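Local coordinates for protein D-alanyl-lipoteichoic acid synthetase (Streptococcus pneumoniae, PDB 3BMA) that probably takes part in the D-alanylation of lipoteichoic acid during cell wall biogenesis, as a membrane-associated member of the DltD family, at residues 185-188 / 189-192; 8-11 / 12-15; 384-387 / 388-392. The protein carries 1 engineered substitution. All blocks are in the same frame, centred on the assembly; numbering follows the deposited sequence. Where two conformers were deposited one is given.

Interaction 1: 185-188 / 189-192. Engineered in segment 189-192: Arg189 (natural residue Cys).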
ATOM      1  N   ARG C 185      -8.962 -10.012  -3.691  1.00 27.80           N
ATOM      2  CA  ARG C 185      -8.862 -10.036  -5.149  1.00 24.01           C
ATOM      3  C   ARG C 185      -7.758 -10.966  -5.606  1.00 24.52           C
ATOM      4  O   ARG C 185      -7.923 -11.693  -6.583  1.00 27.35           O
ATOM      5  CB  ARG C 185      -8.594  -8.639  -5.709  1.00 23.25           C
ATOM      6  CG  ARG C 185      -9.832  -7.824  -6.014  1.00 28.41           C
ATOM      7  CD  ARG C 185      -9.490  -6.620  -6.886  1.00 33.51           C
ATOM      8  NE  ARG C 185      -8.501  -5.742  -6.257  1.00 34.04           N
ATOM      9  CZ  ARG C 185      -8.787  -4.783  -5.376  1.00 34.53           C
ATOM     10  NH1 ARG C 185     -10.040  -4.555  -4.998  1.00 41.68           N
ATOM     11  NH2 ARG C 185      -7.816  -4.049  -4.863  1.00 27.03           N
ATOM     12  N   PHE C 186      -6.629 -10.930  -4.900  1.00 26.24           N
ATOM     13  CA  PHE C 186      -5.525 -11.831  -5.183  1.00 22.55           C
ATOM     14  C   PHE C 186      -5.925 -13.281  -4.955  1.00 27.25           C
ATOM     15  O   PHE C 186      -5.606 -14.143  -5.779  1.00 22.89           O
ATOM     16  CB  PHE C 186      -4.280 -11.489  -4.363  1.00 23.00           C
ATOM     17  CG  PHE C 186      -3.136 -12.438  -4.594  1.00 26.01           C
ATOM     18  CD1 PHE C 186      -2.645 -12.658  -5.884  1.00 20.91           C
ATOM     19  CD2 PHE C 186      -2.558 -13.118  -3.533  1.00 28.96           C
ATOM     20  CE1 PHE C 186      -1.606 -13.546  -6.108  1.00 21.11           C
ATOM     21  CE2 PHE C 186      -1.508 -14.006  -3.749  1.00 34.36           C
ATOM     22  CZ  PHE C 186      -1.031 -14.215  -5.039  1.00 33.79           C
ATOM     23  N   ASN C 187      -6.624 -13.536  -3.850  1.00 21.46           N
ATOM     24  CA  ASN C 187      -7.125 -14.873  -3.536  1.00 24.95           C
ATOM     25  C   ASN C 187      -8.165 -15.409  -4.511  1.00 28.35           C
ATOM     26  O   ASN C 187      -8.197 -16.611  -4.767  1.00 26.45           O
ATOM     27  CB  ASN C 187      -7.680 -14.936  -2.113  1.00 26.00           C
ATOM     28  CG  ASN C 187      -6.706 -15.549  -1.136  1.00 24.28           C
ATOM     29  OD1 ASN C 187      -5.675 -16.099  -1.521  1.00 29.80           O
ATOM     30  ND2 ASN C 187      -7.037 -15.466   0.142  1.00 15.88           N
ATOM     31  N   GLU C 188      -9.014 -14.531  -5.047  1.00 27.98           N
ATOM     32  CA  GLU C 188      -9.971 -14.965  -6.060  1.00 37.50           C
ATOM     33  C   GLU C 188      -9.323 -15.224  -7.430  1.00 35.18           C
ATOM     34  O   GLU C 188      -9.717 -16.166  -8.114  1.00 43.56           O
ATOM     35  CB  GLU C 188     -11.205 -14.041  -6.147  1.00 36.36           C
ATOM     36  CG  GLU C 188     -11.030 -12.730  -6.900  1.00 51.91           C
ATOM     37  CD  GLU C 188     -12.345 -12.121  -7.367  1.00 55.32           C
ATOM     38  OE1 GLU C 188     -12.375 -10.892  -7.603  1.00 63.27           O
ATOM     39  OE2 GLU C 188     -13.345 -12.864  -7.502  1.00 66.66           O
ATOM     40  N   ARG C 189      -8.323 -14.420  -7.806  1.00 29.91           N
ATOM     41  CA  ARG C 189      -7.573 -14.626  -9.058  1.00 40.19           C
ATOM     42  C   ARG C 189      -6.722 -15.887  -8.998  1.00 35.36           C
ATOM     43  O   ARG C 189      -6.590 -16.603  -9.990  1.00 41.37           O
ATOM     44  CB  ARG C 189      -6.674 -13.428  -9.393  1.00 39.09           C
ATOM     45  CG  ARG C 189      -7.415 -12.161  -9.783  1.00 48.50           C
ATOM     46  CD  ARG C 189      -6.461 -11.109 -10.350  1.00 56.04           C
ATOM     47  NE  ARG C 189      -6.744  -9.762  -9.844  1.00 71.69           N
ATOM     48  CZ  ARG C 189      -7.684  -8.943 -10.316  1.00 79.92           C
ATOM     49  NH1 ARG C 189      -8.469  -9.312 -11.323  1.00 84.56           N
ATOM     50  NH2 ARG C 189      -7.843  -7.743  -9.772  1.00 82.12           N
ATOM     51  N   GLN C 190      -6.153 -16.141  -7.826  1.00 28.17           N
ATOM     52  CA  GLN C 190      -5.337 -17.316  -7.568  1.00 29.68           C
ATOM     53  C   GLN C 190      -6.186 -18.581  -7.637  1.00 32.59           C
ATOM     54  O   GLN C 190      -5.842 -19.528  -8.353  1.00 26.85           O
ATOM     55  CB  GLN C 190      -4.716 -17.192  -6.181  1.00 29.32           C
ATOM     56  CG  GLN C 190      -3.368 -17.823  -6.023  1.00 35.15           C
ATOM     57  CD  GLN C 190      -2.713 -17.448  -4.713  1.00 27.82           C
ATOM     58  OE1 GLN C 190      -1.491 -17.354  -4.633  1.00 41.97           O
ATOM     59  NE2 GLN C 190      -3.520 -17.235  -3.676  1.00 17.28           N
ATOM     60  N   ALA C 191      -7.299 -18.577  -6.902  1.00 30.30           N
ATOM     61  CA  ALA C 191      -8.212 -19.719  -6.836  1.00 38.78           C
ATOM     62  C   ALA C 191      -8.834 -20.096  -8.183  1.00 37.70           C
ATOM     63  O   ALA C 191      -8.914 -21.278  -8.510  1.00 41.43           O
ATOM     64  CB  ALA C 191      -9.299 -19.476  -5.802  1.00 35.50           C
ATOM     65  N   SER C 192      -9.254 -19.094  -8.956  1.00 38.16           N
ATOM     66  CA  SER C 192      -9.904 -19.338 -10.242  0.50 42.38           C
ATOM     67  C   SER C 192      -8.927 -19.799 -11.323  1.00 44.52           C
ATOM     68  O   SER C 192      -9.315 -20.512 -12.248  1.00 50.02           O
ATOM     69  CB  SER C 192     -10.687 -18.106 -10.709  0.50 41.08           C
ATOM     70  OG  SER C 192      -9.838 -16.985 -10.875  0.50 41.50           O
TER

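Interaction 2: 8-11 / 12-15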
ATOM      1  N   HIS C   8     -14.805 -19.433 -20.194  1.00104.00           N
ATOM      2  CA  HIS C   8     -15.720 -20.226 -21.008  1.00 98.76           C
ATOM      3  C   HIS C   8     -15.908 -21.603 -20.378  1.00 91.48           C
ATOM      4  O   HIS C   8     -15.020 -22.111 -19.688  1.00 90.14           O
ATOM      5  CB  HIS C   8     -15.256 -20.332 -22.464  1.00102.67           C
ATOM      6  CG  HIS C   8     -16.386 -20.433 -23.445  1.00108.80           C
ATOM      7  ND1 HIS C   8     -16.941 -21.637 -23.824  1.00109.98           N
ATOM      8  CD2 HIS C   8     -17.073 -19.477 -24.114  1.00111.33           C
ATOM      9  CE1 HIS C   8     -17.916 -21.418 -24.688  1.00110.54           C
ATOM     10  NE2 HIS C   8     -18.017 -20.116 -24.881  1.00112.13           N
ATOM     11  N   HIS C   9     -17.068 -22.199 -20.631  1.00 83.44           N
ATOM     12  CA  HIS C   9     -17.545 -23.338 -19.856  1.00 71.61           C
ATOM     13  C   HIS C   9     -17.429 -24.671 -20.588  1.00 69.93           C
ATOM     14  O   HIS C   9     -17.754 -24.776 -21.772  1.00 73.24           O
ATOM     15  CB  HIS C   9     -18.998 -23.095 -19.438  1.00 66.55           C
ATOM     16  CG  HIS C   9     -19.197 -21.829 -18.665  1.00 56.31           C
ATOM     17  ND1 HIS C   9     -19.115 -21.775 -17.290  1.00 52.31           N
ATOM     18  CD2 HIS C   9     -19.461 -20.565 -19.075  1.00 55.91           C
ATOM     19  CE1 HIS C   9     -19.324 -20.534 -16.887  1.00 43.78           C
ATOM     20  NE2 HIS C   9     -19.537 -19.780 -17.950  1.00 45.86           N
ATOM     21  N   ASN C  10     -16.958 -25.684 -19.866  1.00 66.57           N
ATOM     22  CA  ASN C  10     -16.962 -27.056 -20.354  1.00 64.29           C
ATOM     23  C   ASN C  10     -18.014 -27.858 -19.594  1.00 63.20           C
ATOM     24  O   ASN C  10     -17.920 -28.008 -18.376  1.00 65.31           O
ATOM     25  CB  ASN C  10     -15.575 -27.687 -20.197  1.00 64.72           C
ATOM     26  CG  ASN C  10     -15.519 -29.120 -20.699  1.00 68.26           C
ATOM     27  OD1 ASN C  10     -15.151 -30.033 -19.958  1.00 62.69           O
ATOM     28  ND2 ASN C  10     -15.881 -29.325 -21.961  1.00 74.76           N
ATOM     29  N   LEU C  11     -19.013 -28.358 -20.319  1.00 62.12           N
ATOM     30  CA  LEU C  11     -20.139 -29.093 -19.731  1.00 58.93           C
ATOM     31  C   LEU C  11     -19.715 -30.403 -19.056  1.00 56.07           C
ATOM     32  O   LEU C  11     -20.263 -30.774 -18.012  1.00 50.38           O
ATOM     33  CB  LEU C  11     -21.222 -29.343 -20.795  1.00 59.96           C
ATOM     34  CG  LEU C  11     -22.466 -30.203 -20.519  1.00 59.61           C
ATOM     35  CD1 LEU C  11     -23.254 -29.707 -19.323  1.00 54.72           C
ATOM     36  CD2 LEU C  11     -23.359 -30.267 -21.750  1.00 61.57           C
ATOM     37  N   GLY C  12     -18.733 -31.079 -19.654  1.00 52.81           N
ATOM     38  CA  GLY C  12     -18.199 -32.335 -19.133  1.00 50.56           C
ATOM     39  C   GLY C  12     -17.560 -32.216 -17.762  1.00 50.85           C
ATOM     40  O   GLY C  12     -17.830 -33.034 -16.880  1.00 51.99           O
ATOM     41  N   ALA C  13     -16.729 -31.187 -17.585  1.00 46.85           N
ATOM     42  CA  ALA C  13     -16.012 -30.945 -16.326  1.00 44.96           C
ATOM     43  C   ALA C  13     -16.942 -30.541 -15.189  1.00 45.52           C
ATOM     44  O   ALA C  13     -16.694 -30.869 -14.028  1.00 48.72           O
ATOM     45  CB  ALA C  13     -14.931 -29.894 -16.521  1.00 41.15           C
ATOM     46  N   GLU C  14     -18.013 -29.835 -15.541  1.00 43.67           N
ATOM     47  CA  GLU C  14     -18.994 -29.356 -14.572  1.00 46.47           C
ATOM     48  C   GLU C  14     -19.891 -30.456 -14.028  1.00 45.46           C
ATOM     49  O   GLU C  14     -20.266 -30.422 -12.858  1.00 45.93           O
ATOM     50  CB  GLU C  14     -19.835 -28.248 -15.185  1.00 45.44           C
ATOM     51  CG  GLU C  14     -19.040 -26.994 -15.439  1.00 50.79           C
ATOM     52  CD  GLU C  14     -19.716 -26.070 -16.412  1.00 53.10           C
ATOM     53  OE1 GLU C  14     -20.958 -26.118 -16.528  1.00 56.56           O
ATOM     54  OE2 GLU C  14     -18.996 -25.290 -17.059  1.00 57.87           O
ATOM     55  N   LYS C  15     -20.229 -31.421 -14.880  1.00 45.92           N
ATOM     56  CA  LYS C  15     -21.034 -32.569 -14.477  1.00 46.13           C
ATOM     57  C   LYS C  15     -20.283 -33.453 -13.489  1.00 46.82           C
ATOM     58  O   LYS C  15     -20.880 -33.976 -12.545  1.00 53.43           O
ATOM     59  CB  LYS C  15     -21.478 -33.381 -15.697  1.00 47.70           C
ATOM     60  CG  LYS C  15     -22.585 -32.719 -16.500  1.00 51.79           C
ATOM     61  CD  LYS C  15     -23.133 -33.644 -17.572  1.00 57.55           C
ATOM     62  CE  LYS C  15     -24.457 -33.119 -18.114  1.00 59.71           C
ATOM     63  NZ  LYS C  15     -24.955 -33.929 -19.257  1.00 61.67           N
TER

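Interaction 3: 384-387 / 388-392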
ATOM      1  N   PHE C 384     -29.875 -14.811  16.598  1.00 39.05           N
ATOM      2  CA  PHE C 384     -28.426 -14.824  16.823  1.00 41.65           C
ATOM      3  C   PHE C 384     -28.064 -14.973  18.300  1.00 41.51           C
ATOM      4  O   PHE C 384     -26.938 -15.357  18.629  1.00 45.33           O
ATOM      5  CB  PHE C 384     -27.777 -13.537  16.291  1.00 39.17           C
ATOM      6  CG  PHE C 384     -27.541 -13.531  14.807  1.00 31.34           C
ATOM      7  CD1 PHE C 384     -28.126 -12.558  14.003  1.00 30.44           C
ATOM      8  CD2 PHE C 384     -26.721 -14.484  14.215  1.00 27.05           C
ATOM      9  CE1 PHE C 384     -27.905 -12.539  12.631  1.00 33.45           C
ATOM     10  CE2 PHE C 384     -26.503 -14.481  12.843  1.00 28.29           C
ATOM     11  CZ  PHE C 384     -27.091 -13.504  12.050  1.00 33.01           C
ATOM     12  N   SER C 385     -29.016 -14.662  19.180  1.00 42.42           N
ATOM     13  CA  SER C 385     -28.771 -14.605  20.624  1.00 45.43           C
ATOM     14  C   SER C 385     -28.660 -15.974  21.292  1.00 43.85           C
ATOM     15  O   SER C 385     -29.123 -16.982  20.760  1.00 45.31           O
ATOM     16  CB  SER C 385     -29.858 -13.782  21.323  1.00 48.46           C
ATOM     17  OG  SER C 385     -31.043 -14.544  21.485  1.00 53.29           O
ATOM     18  N   LYS C 386     -28.042 -15.979  22.471  1.00 51.15           N
ATOM     19  CA  LYS C 386     -27.911 -17.166  23.310  1.00 56.41           C
ATOM     20  C   LYS C 386     -29.269 -17.567  23.894  1.00 57.07           C
ATOM     21  O   LYS C 386     -29.497 -18.743  24.196  1.00 58.91           O
ATOM     22  CB  LYS C 386     -26.893 -16.901  24.428  1.00 58.07           C
ATOM     23  CG  LYS C 386     -26.248 -18.146  25.048  1.00 65.57           C
ATOM     24  CD  LYS C 386     -26.909 -18.565  26.366  1.00 72.04           C
ATOM     25  CE  LYS C 386     -26.608 -17.590  27.502  1.00 76.01           C
ATOM     26  NZ  LYS C 386     -27.384 -17.910  28.735  1.00 72.80           N
ATOM     27  N   ASP C 387     -30.160 -16.582  24.041  1.00 54.41           N
ATOM     28  CA  ASP C 387     -31.537 -16.801  24.489  1.00 53.74           C
ATOM     29  C   ASP C 387     -32.288 -17.751  23.557  1.00 47.57           C
ATOM     30  O   ASP C 387     -32.986 -18.653  24.019  1.00 49.55           O
ATOM     31  CB  ASP C 387     -32.293 -15.469  24.595  1.00 57.97           C
ATOM     32  CG  ASP C 387     -31.722 -14.545  25.663  1.00 69.59           C
ATOM     33  OD1 ASP C 387     -32.523 -13.900  26.373  1.00 73.16           O
ATOM     34  OD2 ASP C 387     -30.481 -14.453  25.793  1.00 81.58           O
ATOM     35  N   TRP C 388     -32.131 -17.546  22.252  1.00 39.72           N
ATOM     36  CA  TRP C 388     -32.725 -18.436  21.263  1.00 38.41           C
ATOM     37  C   TRP C 388     -32.017 -19.778  21.218  1.00 38.26           C
ATOM     38  O   TRP C 388     -32.661 -20.818  21.083  1.00 39.95           O
ATOM     39  CB  TRP C 388     -32.740 -17.804  19.864  1.00 33.14           C
ATOM     40  CG  TRP C 388     -33.306 -18.728  18.822  1.00 39.09           C
ATOM     41  CD1 TRP C 388     -32.635 -19.291  17.776  1.00 31.06           C
ATOM     42  CD2 TRP C 388     -34.650 -19.232  18.756  1.00 38.06           C
ATOM     43  NE1 TRP C 388     -33.479 -20.097  17.050  1.00 39.88           N
ATOM     44  CE2 TRP C 388     -34.720 -20.080  17.629  1.00 37.59           C
ATOM     45  CE3 TRP C 388     -35.804 -19.037  19.531  1.00 37.25           C
ATOM     46  CZ2 TRP C 388     -35.899 -20.731  17.255  1.00 37.84           C
ATOM     47  CZ3 TRP C 388     -36.974 -19.691  19.164  1.00 35.84           C
ATOM     48  CH2 TRP C 388     -37.011 -20.525  18.032  1.00 35.31           C
ATOM     49  N   ALA C 389     -30.692 -19.737  21.349  1.00 38.95           N
ATOM     50  CA  ALA C 389     -29.841 -20.920  21.255  1.00 36.00           C
ATOM     51  C   ALA C 389     -30.211 -21.996  22.273  1.00 39.76           C
ATOM     52  O   ALA C 389     -30.168 -23.189  21.967  1.00 34.22           O
ATOM     53  CB  ALA C 389     -28.383 -20.525  21.412  1.00 37.41           C
ATOM     54  N   THR C 390     -30.596 -21.558  23.471  1.00 41.15           N
ATOM     55  CA  THR C 390     -30.886 -22.465  24.579  1.00 43.56           C
ATOM     56  C   THR C 390     -32.374 -22.521  24.960  1.00 48.76           C
ATOM     57  O   THR C 390     -32.719 -23.020  26.033  1.00 54.04           O
ATOM     58  CB  THR C 390     -30.058 -22.085  25.825  1.00 43.60           C
ATOM     59  OG1 THR C 390     -30.317 -20.718  26.172  1.00 40.78           O
ATOM     60  CG2 THR C 390     -28.569 -22.262  25.562  1.00 46.52           C
ATOM     61  N   TYR C 391     -33.246 -22.027  24.078  1.00 51.24           N
ATOM     62  CA  TYR C 391     -34.681 -21.920  24.367  1.00 52.95           C
ATOM     63  C   TYR C 391     -35.415 -23.264  24.387  1.00 59.79           C
ATOM     64  O   TYR C 391     -35.425 -23.998  23.395  1.00 58.11           O
ATOM     65  CB  TYR C 391     -35.362 -20.950  23.396  1.00 53.18           C
ATOM     66  CG  TYR C 391     -36.780 -20.592  23.786  1.00 54.11           C
ATOM     67  CD1 TYR C 391     -37.033 -19.751  24.873  1.00 57.26           C
ATOM     68  CD2 TYR C 391     -37.868 -21.090  23.071  1.00 50.33           C
ATOM     69  CE1 TYR C 391     -38.334 -19.420  25.240  1.00 53.22           C
ATOM     70  CE2 TYR C 391     -39.173 -20.765  23.428  1.00 55.26           C
ATOM     71  CZ  TYR C 391     -39.397 -19.928  24.512  1.00 55.26           C
ATOM     72  OH  TYR C 391     -40.683 -19.600  24.869  1.00 57.29           O
ATOM     73  N   ASP C 392     -36.042 -23.551  25.530  1.00 66.58           N
ATOM     74  CA  ASP C 392     -36.705 -24.829  25.811  1.00 71.01           C
ATOM     75  C   ASP C 392     -38.184 -24.848  25.446  1.00 74.88           C
ATOM     76  O   ASP C 392     -38.648 -25.760  24.758  1.00 76.81           O
ATOM     77  CB  ASP C 392     -36.620 -25.142  27.308  1.00 71.09           C
ATOM     78  CG  ASP C 392     -35.234 -25.513  27.754  1.00 72.15           C
ATOM     79  OD1 ASP C 392     -34.740 -26.576  27.327  1.00 78.42           O
ATOM     80  OD2 ASP C 392     -34.654 -24.749  28.557  1.00 74.02           O
TER

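Interaction 1: 185-188 / 189-192
Gln190 brings its amide obliquely up to the Phe186 ring, one turn back on the same helix, the planes 49° apart. The touching atom is OE1, 3.2 Å from Phe186 CZ. Phe186 has CG anti to its backbone N (chi1 178°), which swings the ring forward along the helix and brings CZ and CE2 up to the Gln190 amide. On the other side of that amide, NE2 comes within 3.3 Å of Asn187 OD1. The stronger polar partners belong to the second subunit: Gln190 OE1 accepts from Asn187 ND2 there, and Asn187 ND2 donates to Gln190 OE1 of that copy, a reciprocal pair where the two helices 174-194 meet. Asn187 ND2 is also bonded to Thr131 OG1 of its own chain.

Elsewhere around the helix, the engineered Arg189 runs alongside Arg185, both pointing the same way. Its NH2 sits 3.5 Å from Arg185 CD, near the plane of the Arg185 guanidinium and at its edge, and the two guanidinium planes are 48° apart. Glu188 O accepts twice from the residue one turn on, Ser192: from its N at 3.1 Å and, in the conformer modelled, from OG at 2.9 Å.

Like charge at 4.1 Å between Arg185 NE and Arg189 NH2 would disfavour this pairing, but the salt bridge from Arg185 NH2 to Glu178 of the third subunit probably offsets part of the cost. The chemistry is thus divided: neutral amides join one neighbouring copy, while a charged pair joins another.

Interaction 2: 8-11 / 12-15
The imidazole of His9 meets the carboxylate of Glu14 at its edge: OE2 lies in the ring plane, 3.5 Å from His9 ND1 and 3.2 Å from His9 CB, the carboxylate turned 89° to the ring. This approach is a contact only; ND1 makes a weak hydrogen bond to Arg34 O. The same OE2 also comes within 3.2 Å of Asn10 O, two acceptors in an approach that probably gains nothing electrostatically, and Glu14 OE1 lies close to the like-charged Asp38 OD1.

The amide of Asn10 caps the N-terminus of helix 11-18. With CG anti to the backbone N (chi1 -180°), OD1 turns forward to accept from Ala13 N at 3.1 Å. The donor stands 50° out of the carbonyl plane, and Ala13 CB packs against the same oxygen. A weak bond from Glu14 N to Asn10 O at 3.4 Å opens the first turn, followed by Lys15 N to Leu11 O at 3.2 Å. Over this turn Leu11 CD1 rests on the aliphatic part of Lys15, 3.8 Å from CE.

This surface turn leads the N-terminal segment into its first helix. Helix 29-36 lies against it through Arg34, and the following loop meets His9.

Interaction 3: 384-387 / 388-392
A single-turn helix, 386-389, has Ser385 as its N-cap, and Thr390, the first residue past it, bonds back to it. Ser385 OG accepts from Trp388 N at 3.3 Å along a fairly straight N-H (159°). Its chi1 of 79° sets the hydroxyl between the backbone N and the carbonyl carbon, turned toward Trp388 N; the same OG is also hydrogen-bonded to Arg382 O. Ala389 N then donates to Ser385 O at 3.2 Å.

Thr390 leaves helical geometry; just past it Tyr391 CB lies 3.4 Å from Asp387 O, and Tyr391 N bonds to Trp388 O. The Trp388 indole leads away from the turn into an aromatic cluster, meeting Phe383 and Phe398 edge-to-face, with Lys320 in a cation-pi contact and Gln324 bonded to NE1. Tyr391 also meets Phe398 edge-to-face, and its OH is bonded to Asp394 O. The short helix is thus fixed to helix 311-326 and the C-terminal tail.

Lys386 CD passes obliquely, 4.0 Å from Thr390 OG1. Lys386 O is gripped by Thr390 N at 3.1 Å and Thr390 OG1 at 2.9 Å, which approach from opposite faces of the carbonyl plane.

Overall arrangement
All three contacts are local turns of helix or helix ends, set far from the middle of the chain, their centres about 22 to 25 Å from its centre. Interactions 1 and 2 lie on the same side: their centres are about 20 Å apart and their nearest atoms about 10 Å, without touching. Interaction 3, near the C-terminus, is on the opposite side from interaction 2, about 44 Å between centres, and about 38 Å separates the centres of interactions 1 and 3. Only interaction 1 reaches other subunits. Interactions 2 and 3 share a chemistry, an N-cap side chain at the start of a helix, Asn in one and Ser in the other.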